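Local coordinates for protein carbohydrate oxidase (Microdochium nivale, PDB 3RJA) that oxidises the C1 hydroxyl of mono-, oligo- and polysaccharides to the lactone with bound FAD, passing the electrons to molecular oxygen to give hydrogen peroxide, at residues 166-171 and 456-461; 445-450 and 467-472; 240-245 and 271-276. One frame throughout, in Å; residues are numbered along the deposited sequence. Where two conformers were deposited one is given.

Interaction 1: 166-171 and 456-461; sequences VLADGR and KFDPTD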
loop_
_atom_site.group_PDB
_atom_site.type_symbol
_atom_site.label_atom_id
_atom_site.label_comp_id
_atom_site.label_asym_id
_atom_site.label_seq_id
_atom_site.Cartn_x
_atom_site.Cartn_y
_atom_site.Cartn_z
ATOM N N VAL A 166 14.868 -13.628 5.757
ATOM C CA VAL A 166 15.058 -15.057 5.435
ATOM C C VAL A 166 15.105 -15.208 3.921
ATOM O O VAL A 166 14.118 -14.869 3.226
ATOM C CB VAL A 166 13.907 -15.929 6.018
ATOM C CG1 VAL A 166 14.083 -17.425 5.627
ATOM C CG2 VAL A 166 13.832 -15.770 7.507
ATOM N N LEU A 167 16.232 -15.700 3.399
ATOM C CA LEU A 167 16.397 -15.854 1.943
ATOM C C LEU A 167 15.839 -17.172 1.442
ATOM O O LEU A 167 15.571 -18.062 2.251
ATOM C CB LEU A 167 17.876 -15.725 1.521
ATOM C CG LEU A 167 18.586 -14.433 1.916
ATOM C CD1 LEU A 167 20.037 -14.399 1.380
ATOM C CD2 LEU A 167 17.798 -13.176 1.481
ATOM N N ALA A 168 15.757 -17.317 0.109
ATOM C CA ALA A 168 15.239 -18.550 -0.533
ATOM C C ALA A 168 16.033 -19.825 -0.209
ATOM O O ALA A 168 15.474 -20.940 -0.173
ATOM C CB ALA A 168 15.122 -18.357 -2.060
ATOM N N ASP A 169 17.325 -19.662 0.046
ATOM C CA ASP A 169 18.177 -20.794 0.398
ATOM C C ASP A 169 18.139 -21.142 1.886
ATOM O O ASP A 169 18.869 -22.041 2.331
ATOM C CB ASP A 169 19.618 -20.558 -0.071
ATOM C CG ASP A 169 20.325 -19.390 0.657
ATOM O OD1 ASP A 169 19.753 -18.738 1.565
ATOM O OD2 ASP A 169 21.500 -19.137 0.301
ATOM N N GLY A 170 17.323 -20.415 2.658
ATOM C CA GLY A 170 17.205 -20.665 4.104
ATOM C C GLY A 170 18.103 -19.833 5.033
ATOM O O GLY A 170 17.938 -19.858 6.263
ATOM N N ARG A 171 19.067 -19.110 4.470
ATOM C CA ARG A 171 19.907 -18.239 5.295
ATOM C C ARG A 171 19.166 -17.020 5.857
ATOM O O ARG A 171 18.240 -16.471 5.240
ATOM C CB ARG A 171 21.134 -17.766 4.524
ATOM C CG ARG A 171 22.117 -18.874 4.200
ATOM C CD ARG A 171 23.353 -18.309 3.566
ATOM N NE ARG A 171 23.094 -17.723 2.244
ATOM C CZ ARG A 171 23.429 -16.485 1.886
ATOM N NH1 ARG A 171 24.011 -15.656 2.764
ATOM N NH2 ARG A 171 23.175 -16.068 0.642
ATOM N N LYS A 456 20.026 -12.864 -8.515
ATOM C CA LYS A 456 20.952 -13.047 -7.398
ATOM C C LYS A 456 20.335 -13.698 -6.143
ATOM O O LYS A 456 20.939 -14.600 -5.552
ATOM C CB LYS A 456 21.603 -11.734 -6.999
ATOM C CG LYS A 456 22.613 -11.888 -5.815
ATOM C CD LYS A 456 23.464 -10.645 -5.587
ATOM C CE LYS A 456 24.340 -10.836 -4.370
ATOM N NZ LYS A 456 24.970 -9.505 -4.053
ATOM N N PHE A 457 19.163 -13.216 -5.719
ATOM C CA PHE A 457 18.585 -13.650 -4.437
ATOM C C PHE A 457 17.529 -14.729 -4.507
ATOM O O PHE A 457 17.410 -15.514 -3.578
ATOM C CB PHE A 457 18.100 -12.446 -3.601
ATOM C CG PHE A 457 19.237 -11.697 -2.979
ATOM C CD1 PHE A 457 19.926 -12.245 -1.894
ATOM C CD2 PHE A 457 19.691 -10.499 -3.541
ATOM C CE1 PHE A 457 21.032 -11.577 -1.332
ATOM C CE2 PHE A 457 20.787 -9.818 -2.994
ATOM C CZ PHE A 457 21.468 -10.347 -1.899
ATOM N N ASP A 458 16.743 -14.745 -5.582
ATOM C CA ASP A 458 15.739 -15.799 -5.764
ATOM C C ASP A 458 15.795 -16.402 -7.171
ATOM O O ASP A 458 14.806 -16.363 -7.896
ATOM C CB ASP A 458 14.326 -15.294 -5.411
ATOM C CG ASP A 458 13.299 -16.431 -5.304
ATOM O OD1 ASP A 458 13.711 -17.614 -5.171
ATOM O OD2 ASP A 458 12.080 -16.128 -5.345
ATOM N N PRO A 459 16.948 -16.994 -7.553
ATOM C CA PRO A 459 17.073 -17.503 -8.931
ATOM C C PRO A 459 16.144 -18.684 -9.250
ATOM O O PRO A 459 15.775 -18.873 -10.417
ATOM C CB PRO A 459 18.559 -17.901 -9.027
ATOM C CG PRO A 459 18.940 -18.211 -7.596
ATOM C CD PRO A 459 18.208 -17.167 -6.803
ATOM N N THR A 460 15.706 -19.438 -8.243
ATOM C CA THR A 460 14.766 -20.515 -8.541
ATOM C C THR A 460 13.301 -20.072 -8.438
ATOM O O THR A 460 12.390 -20.898 -8.511
ATOM C CB THR A 460 14.997 -21.760 -7.686
ATOM O OG1 THR A 460 14.591 -21.489 -6.340
ATOM C CG2 THR A 460 16.493 -22.208 -7.735
ATOM N N ASP A 461 13.066 -18.772 -8.264
ATOM C CA ASP A 461 11.684 -18.278 -8.160
ATOM C C ASP A 461 10.926 -19.023 -7.029
ATOM O O ASP A 461 9.749 -19.386 -7.173
ATOM C CB ASP A 461 10.979 -18.480 -9.505
ATOM C CG ASP A 461 10.163 -17.261 -9.947
ATOM O OD1 ASP A 461 10.076 -16.254 -9.212
ATOM O OD2 ASP A 461 9.578 -17.344 -11.042
HETATM O O HOH W 1 15.864 -14.895 -1.426
HETATM O O HOH W 2 18.685 -17.374 -1.974
#

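Interaction 2: 445-450 and 467-472; sequences ENLARL and QAVRPV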
loop_
_atom_site.group_PDB
_atom_site.type_symbol
_atom_site.label_atom_id
_atom_site.label_comp_id
_atom_site.label_asym_id
_atom_site.label_seq_id
_atom_site.Cartn_x
_atom_site.Cartn_y
_atom_site.Cartn_z
ATOM N N GLU A 445 11.552 2.582 -14.146
ATOM C CA GLU A 445 12.994 2.643 -14.478
ATOM C C GLU A 445 13.846 1.685 -13.626
ATOM O O GLU A 445 15.022 1.481 -13.911
ATOM C CB GLU A 445 13.530 4.092 -14.394
ATOM C CG GLU A 445 13.481 4.731 -12.982
ATOM C CD GLU A 445 14.103 6.130 -12.910
ATOM O OE1 GLU A 445 13.370 7.142 -12.981
ATOM O OE2 GLU A 445 15.331 6.224 -12.745
ATOM N N ASN A 446 13.251 1.093 -12.582
ATOM C CA ASN A 446 14.006 0.217 -11.676
ATOM C C ASN A 446 13.886 -1.280 -11.983
ATOM O O ASN A 446 14.541 -2.107 -11.343
ATOM C CB ASN A 446 13.596 0.490 -10.228
ATOM C CG ASN A 446 14.143 1.810 -9.707
ATOM O OD1 ASN A 446 15.189 2.287 -10.174
ATOM N ND2 ASN A 446 13.453 2.404 -8.723
ATOM N N LEU A 447 13.032 -1.635 -12.933
ATOM C CA LEU A 447 12.793 -3.043 -13.262
ATOM C C LEU A 447 14.055 -3.835 -13.653
ATOM O O LEU A 447 14.262 -4.954 -13.162
ATOM C CB LEU A 447 11.731 -3.180 -14.357
ATOM C CG LEU A 447 11.423 -4.627 -14.791
ATOM C CD1 LEU A 447 10.945 -5.498 -13.628
ATOM C CD2 LEU A 447 10.423 -4.687 -15.915
ATOM N N ALA A 448 14.879 -3.275 -14.540
ATOM C CA ALA A 448 16.082 -3.994 -14.996
ATOM C C ALA A 448 17.020 -4.319 -13.828
ATOM O O ALA A 448 17.513 -5.432 -13.728
ATOM C CB ALA A 448 16.837 -3.202 -16.112
ATOM N N ARG A 449 17.268 -3.359 -12.953
ATOM C CA ARG A 449 18.050 -3.631 -11.745
ATOM C C ARG A 449 17.383 -4.694 -10.832
ATOM O O ARG A 449 18.072 -5.577 -10.280
ATOM C CB ARG A 449 18.305 -2.335 -10.972
ATOM C CG ARG A 449 19.222 -2.493 -9.781
ATOM C CD ARG A 449 19.621 -1.157 -9.153
ATOM N NE ARG A 449 20.184 -1.391 -7.812
ATOM C CZ ARG A 449 20.717 -0.460 -7.024
ATOM N NH1 ARG A 449 20.777 0.800 -7.428
ATOM N NH2 ARG A 449 21.204 -0.797 -5.831
ATOM N N LEU A 450 16.054 -4.633 -10.720
ATOM C CA LEU A 450 15.297 -5.581 -9.890
ATOM C C LEU A 450 15.404 -7.013 -10.432
ATOM O O LEU A 450 15.498 -7.967 -9.652
ATOM C CB LEU A 450 13.823 -5.139 -9.773
ATOM C CG LEU A 450 13.612 -3.928 -8.832
ATOM C CD1 LEU A 450 12.196 -3.400 -8.938
ATOM C CD2 LEU A 450 13.924 -4.276 -7.367
ATOM N N GLN A 467 2.936 -11.859 -10.381
ATOM C CA GLN A 467 3.495 -10.558 -10.755
ATOM C C GLN A 467 4.801 -10.273 -10.026
ATOM O O GLN A 467 5.176 -9.110 -9.834
ATOM C CB GLN A 467 2.470 -9.401 -10.646
ATOM C CG GLN A 467 1.219 -9.625 -11.529
ATOM C CD GLN A 467 0.107 -8.584 -11.371
ATOM O OE1 GLN A 467 -0.012 -7.909 -10.350
ATOM N NE2 GLN A 467 -0.745 -8.479 -12.410
ATOM N N ALA A 468 5.494 -11.344 -9.632
ATOM C CA ALA A 468 6.886 -11.255 -9.194
ATOM C C ALA A 468 7.728 -10.789 -10.371
ATOM O O ALA A 468 7.434 -11.127 -11.525
ATOM C CB ALA A 468 7.408 -12.646 -8.696
ATOM N N VAL A 469 8.779 -10.038 -10.073
ATOM C CA VAL A 469 9.816 -9.704 -11.036
ATOM C C VAL A 469 10.476 -11.009 -11.558
ATOM O O VAL A 469 10.724 -11.926 -10.782
ATOM C CB VAL A 469 10.845 -8.771 -10.337
ATOM C CG1 VAL A 469 12.115 -8.646 -11.114
ATOM C CG2 VAL A 469 10.228 -7.357 -10.097
ATOM N N ARG A 470 10.744 -11.111 -12.862
ATOM C CA ARG A 470 11.502 -12.274 -13.379
ATOM C C ARG A 470 12.985 -12.213 -12.998
ATOM O O ARG A 470 13.584 -11.147 -13.078
ATOM C CB ARG A 470 11.407 -12.397 -14.906
ATOM C CG ARG A 470 10.051 -12.719 -15.447
ATOM C CD ARG A 470 10.109 -13.091 -16.962
ATOM N NE ARG A 470 8.755 -13.293 -17.472
ATOM C CZ ARG A 470 8.056 -14.411 -17.300
ATOM N NH1 ARG A 470 8.582 -15.437 -16.635
ATOM N NH2 ARG A 470 6.828 -14.509 -17.795
ATOM N N PRO A 471 13.568 -13.357 -12.569
ATOM C CA PRO A 471 15.016 -13.462 -12.423
ATOM C C PRO A 471 15.681 -13.433 -13.809
ATOM O O PRO A 471 15.431 -14.313 -14.633
ATOM C CB PRO A 471 15.215 -14.845 -11.786
ATOM C CG PRO A 471 14.001 -15.601 -12.136
ATOM C CD PRO A 471 12.883 -14.610 -12.211
ATOM N N VAL A 472 16.490 -12.410 -14.059
ATOM C CA VAL A 472 17.245 -12.305 -15.317
ATOM C C VAL A 472 18.712 -12.017 -15.000
ATOM O O VAL A 472 19.054 -10.906 -14.590
ATOM C CB VAL A 472 16.682 -11.197 -16.243
ATOM C CG1 VAL A 472 17.351 -11.269 -17.616
ATOM C CG2 VAL A 472 15.180 -11.335 -16.388
#

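Interaction 3: 240-245 and 271-276; sequences VAPREV and RAAFQP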
loop_
_atom_site.group_PDB
_atom_site.type_symbol
_atom_site.label_atom_id
_atom_site.label_comp_id
_atom_site.label_asym_id
_atom_site.label_seq_id
_atom_site.Cartn_x
_atom_site.Cartn_y
_atom_site.Cartn_z
ATOM N N VAL A 240 3.040 24.936 -5.018
ATOM C CA VAL A 240 2.684 25.766 -3.863
ATOM C C VAL A 240 2.554 25.003 -2.547
ATOM O O VAL A 240 3.063 25.462 -1.513
ATOM C CB VAL A 240 1.341 26.533 -4.109
ATOM C CG1 VAL A 240 1.030 27.529 -2.941
ATOM C CG2 VAL A 240 1.373 27.284 -5.457
ATOM N N ALA A 241 1.826 23.878 -2.567
ATOM C CA ALA A 241 1.503 23.130 -1.346
ATOM C C ALA A 241 2.706 22.974 -0.382
ATOM O O ALA A 241 3.714 22.321 -0.712
ATOM C CB ALA A 241 0.895 21.750 -1.690
ATOM N N PRO A 242 2.622 23.600 0.810
ATOM C CA PRO A 242 3.697 23.436 1.775
ATOM C C PRO A 242 3.813 21.972 2.192
ATOM O O PRO A 242 2.875 21.203 2.027
ATOM C CB PRO A 242 3.247 24.307 2.956
ATOM C CG PRO A 242 2.370 25.349 2.304
ATOM C CD PRO A 242 1.620 24.570 1.268
ATOM N N ARG A 243 4.982 21.615 2.691
ATOM C CA ARG A 243 5.265 20.307 3.272
ATOM C C ARG A 243 4.182 19.841 4.245
ATOM O O ARG A 243 3.752 18.692 4.177
ATOM C CB ARG A 243 6.602 20.393 4.015
ATOM C CG ARG A 243 7.185 19.061 4.384
ATOM C CD ARG A 243 8.442 19.234 5.259
ATOM N NE ARG A 243 8.876 17.930 5.736
ATOM C CZ ARG A 243 9.610 17.715 6.822
ATOM N NH1 ARG A 243 10.007 18.731 7.592
ATOM N NH2 ARG A 243 9.935 16.467 7.148
ATOM N N GLU A 244 3.735 20.739 5.124
ATOM C CA GLU A 244 2.774 20.405 6.187
ATOM C C GLU A 244 1.365 19.957 5.691
ATOM O O GLU A 244 0.544 19.477 6.489
ATOM C CB GLU A 244 2.581 21.608 7.134
ATOM C CG GLU A 244 3.776 21.984 8.014
ATOM C CD GLU A 244 4.915 22.650 7.207
ATOM O OE1 GLU A 244 4.638 23.266 6.145
ATOM O OE2 GLU A 244 6.075 22.546 7.657
ATOM N N VAL A 245 1.061 20.164 4.410
ATOM C CA VAL A 245 -0.278 19.830 3.927
ATOM C C VAL A 245 -0.281 18.473 3.229
ATOM O O VAL A 245 0.542 18.197 2.366
ATOM C CB VAL A 245 -0.928 20.953 3.083
ATOM C CG1 VAL A 245 -0.517 20.876 1.615
ATOM C CG2 VAL A 245 -2.435 20.886 3.208
ATOM N N ARG A 271 -5.681 27.086 7.051
ATOM C CA ARG A 271 -6.452 27.960 6.171
ATOM C C ARG A 271 -5.550 28.898 5.364
ATOM O O ARG A 271 -5.695 29.007 4.144
ATOM C CB ARG A 271 -7.533 28.736 6.943
ATOM C CG ARG A 271 -8.423 29.602 6.064
ATOM C CD ARG A 271 -9.187 28.723 5.079
ATOM N NE ARG A 271 -10.158 29.428 4.240
ATOM C CZ ARG A 271 -11.476 29.406 4.436
ATOM N NH1 ARG A 271 -11.995 28.752 5.473
ATOM N NH2 ARG A 271 -12.283 30.052 3.599
ATOM N N ALA A 272 -4.599 29.539 6.036
ATOM C CA ALA A 272 -3.660 30.421 5.364
ATOM C C ALA A 272 -2.889 29.636 4.298
ATOM O O ALA A 272 -2.728 30.100 3.185
ATOM C CB ALA A 272 -2.695 31.052 6.369
ATOM N N ALA A 273 -2.438 28.430 4.646
ATOM C CA ALA A 273 -1.648 27.602 3.728
ATOM C C ALA A 273 -2.456 27.102 2.514
ATOM O O ALA A 273 -1.908 26.960 1.421
ATOM C CB ALA A 273 -1.019 26.422 4.486
ATOM N N PHE A 274 -3.748 26.843 2.720
ATOM C CA PHE A 274 -4.628 26.259 1.684
ATOM C C PHE A 274 -5.322 27.320 0.852
ATOM O O PHE A 274 -5.836 27.013 -0.226
ATOM C CB PHE A 274 -5.705 25.343 2.318
ATOM C CG PHE A 274 -5.995 24.116 1.519
ATOM C CD1 PHE A 274 -5.016 23.122 1.357
ATOM C CD2 PHE A 274 -7.217 23.960 0.874
ATOM C CE1 PHE A 274 -5.270 21.979 0.589
ATOM C CE2 PHE A 274 -7.504 22.818 0.110
ATOM C CZ PHE A 274 -6.525 21.822 -0.033
ATOM N N GLN A 275 -5.315 28.565 1.336
ATOM C CA GLN A 275 -6.043 29.673 0.672
ATOM C C GLN A 275 -5.735 29.861 -0.828
ATOM O O GLN A 275 -6.667 30.131 -1.596
ATOM C CB GLN A 275 -5.862 31.010 1.433
ATOM C CG GLN A 275 -6.949 32.086 1.095
ATOM C CD GLN A 275 -8.370 31.615 1.417
ATOM O OE1 GLN A 275 -8.633 31.133 2.512
ATOM N NE2 GLN A 275 -9.280 31.756 0.467
ATOM N N PRO A 276 -4.446 29.723 -1.240
ATOM C CA PRO A 276 -4.114 29.836 -2.653
ATOM C C PRO A 276 -4.899 28.873 -3.512
ATOM O O PRO A 276 -5.217 29.219 -4.639
ATOM C CB PRO A 276 -2.599 29.519 -2.693
ATOM C CG PRO A 276 -2.101 30.024 -1.367
ATOM C CD PRO A 276 -3.218 29.613 -0.411
#

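Interaction 1: 166-171 and 456-461
Leu167 meets Phe457 where a beta hairpin of the FAD-binding region comes up against the last turn of helix 447-457. This is the apolar, close-packed side of the contact. Leu167 sends CD1 to the edge of the phenyl ring, near its plane, with CD1 of Leu167 3.9 Å from CD1 of Phe457, while CD2 reaches the same ring carbon from slightly further off. In Leu167, CG beside the backbone N (chi1 -57°) and an extended second torsion carry CD1 out to the ring. CG of Lys456 lies over one face of the ring, offset toward the rim.

One residue further along each chain, the methyl of Ala168 comes against the carboxylate of Asp458, CB of Ala168 lying 3.5 Å from OD1. That carboxylate is tied up by its own chain: OD1 accepts from the backbone N of Arg462 and OD2 from that of Phe463, so it spans the type I turn from Asp458 to Asp461.

The other side is looser and wet. No direct hydrogen bond joins the segments; instead the carbonyl O of Phe457 accepts from two waters. One of them bonds tightly, 2.7 Å from O of Phe457, and also takes the N-H of Ala168; the second takes a weak bond from N of Asp169. Further out, Asp169 and Arg171 are exposed: OD1 of Asp169 closes an Asx turn onto N of Arg171, and OD2 of Asp169, met on its syn side, forms a salt bridge with NE of Arg171 at 2.9 Å.

The type I turn from Leu167 to Gly170 links the antiparallel strands 160-166 and 172-176. Beside it, helix 181-190 brings Leu183 against both Leu167 and Phe457.

Interaction 2: 445-450 and 467-472
Val469 against Leu447 and Leu450 is a small, buried van der Waals contact carried by aliphatic side chains, in which the C-terminal tail comes back to cross the first turn of helix 447-457, the last helix of the chain. No hydrogen bond passes between segments 445-450 and 467-472; one valine, pointed at the helix, does the work with its two methyls.

CG1 is the more deeply engaged of the two. It lies against the backbone of the helix as much as against a side chain: CG1 of Val469 is 3.7 Å from C of Leu450 and equally close to the carbonyl O of that residue, with CB of Leu450 next at 4.1 Å. CG2 reaches the start of the same turn, where CD1 of Leu447 stands 4.1 Å from CG2 of Val469. With CG1 anti to the backbone N (chi1 166°), that methyl lies mainly on Leu450 but also borders CD1 of Leu447. Leu447 carries its CG anti to its own N, chi1 179°, which extends the branch toward the tail, and the Leu447 and Val469 side chains run antiparallel, each passing alongside the other.

Both segments belong to the berberine-like region that ends flavoprotein oxidases of this family, here with the helix, a loop and then the returning tail. The tail is extended at Val469, and its polar backbone groups are used outside the contact: N of Val469 bonds to OD1 of Asn193, and O of Val469 accepts from NH2 of Arg435. Tyr443 of helix 435-443 touches both Val469 and Leu450. Leu450 also packs on Trp185 and Ala190 of helix 181-190. Further down the tail, Val472 hydrogen-bonds through its backbone to Gln451.

Interaction 3: 240-245 and 271-276
Val240, Pro242 and Val245 line up against one side of helix 267-278, packing the loop that enters strand 245-251 onto a helix covering the large antiparallel sheet. The topology here is helix 223-239, strands 245-251 and 258-264, then helix 267-278, so the contact joins the loop leaving the first helix to the second helix.

Contacts between aliphatic groups come first. CG1 of Val240 touches CB of Pro276, 4.1 Å away, at the exposed end, the two side chains meeting aslant. Closer in, CG of the Pro242 ring lies 4.2 Å from CB of Ala273. Tyr236 of helix 223-239 also touches Pro242 and gives its hydroxyl to a hydrogen bond with O of Ala273, adding a polar tie beside the apolar one.

The aromatic part is the buried one. In one of the two conformers of Val245, its CG2 lies 3.9 Å from CD1 of Phe274 and almost as near CE1, the side chains crossing at about a right angle. With CG1 between N and the carbonyl carbon (chi1 85°), CG2 is the methyl left pointing at the ring. Around the same ring, Phe247 and Tyr236 meet it edge-to-face, while Trp270 meets it at a shallow tilt and Phe214 at an intermediate one, so Val245 sits at the margin of an aromatic cluster between helix and sheet.

No hydrogen bond passes directly between the two segments. In the loop, the type I turn from Pro242 to Val245 is closed by N of Val245 to O of Pro242. On the far flank of the helix, NE of Arg271 donates to OE1 of Gln275 at 2.9 Å, lying in the carbonyl plane with a C=O...N angle of 153°.

Overall arrangement
From the N terminus, the chain first reaches the hairpin turn at 166-171, whose partner waits until 456-461, so interaction 1 closes a loop of 284 residues and ties the FAD-binding region to the end of helix 447-457. Nested inside that loop, interaction 3 closes a short one of its own, joining 240-245 to 271-276 beside the large antiparallel sheet, about 46 Å from interaction 1 between centres and across the chain's centre. Interaction 2 opens at 445-450 and closes at 467-472, crossing interaction 1. Those two share helix 447-457, one at each end, and touch where Pro471 packs on the carbonyl oxygens of Asp458 and Pro459.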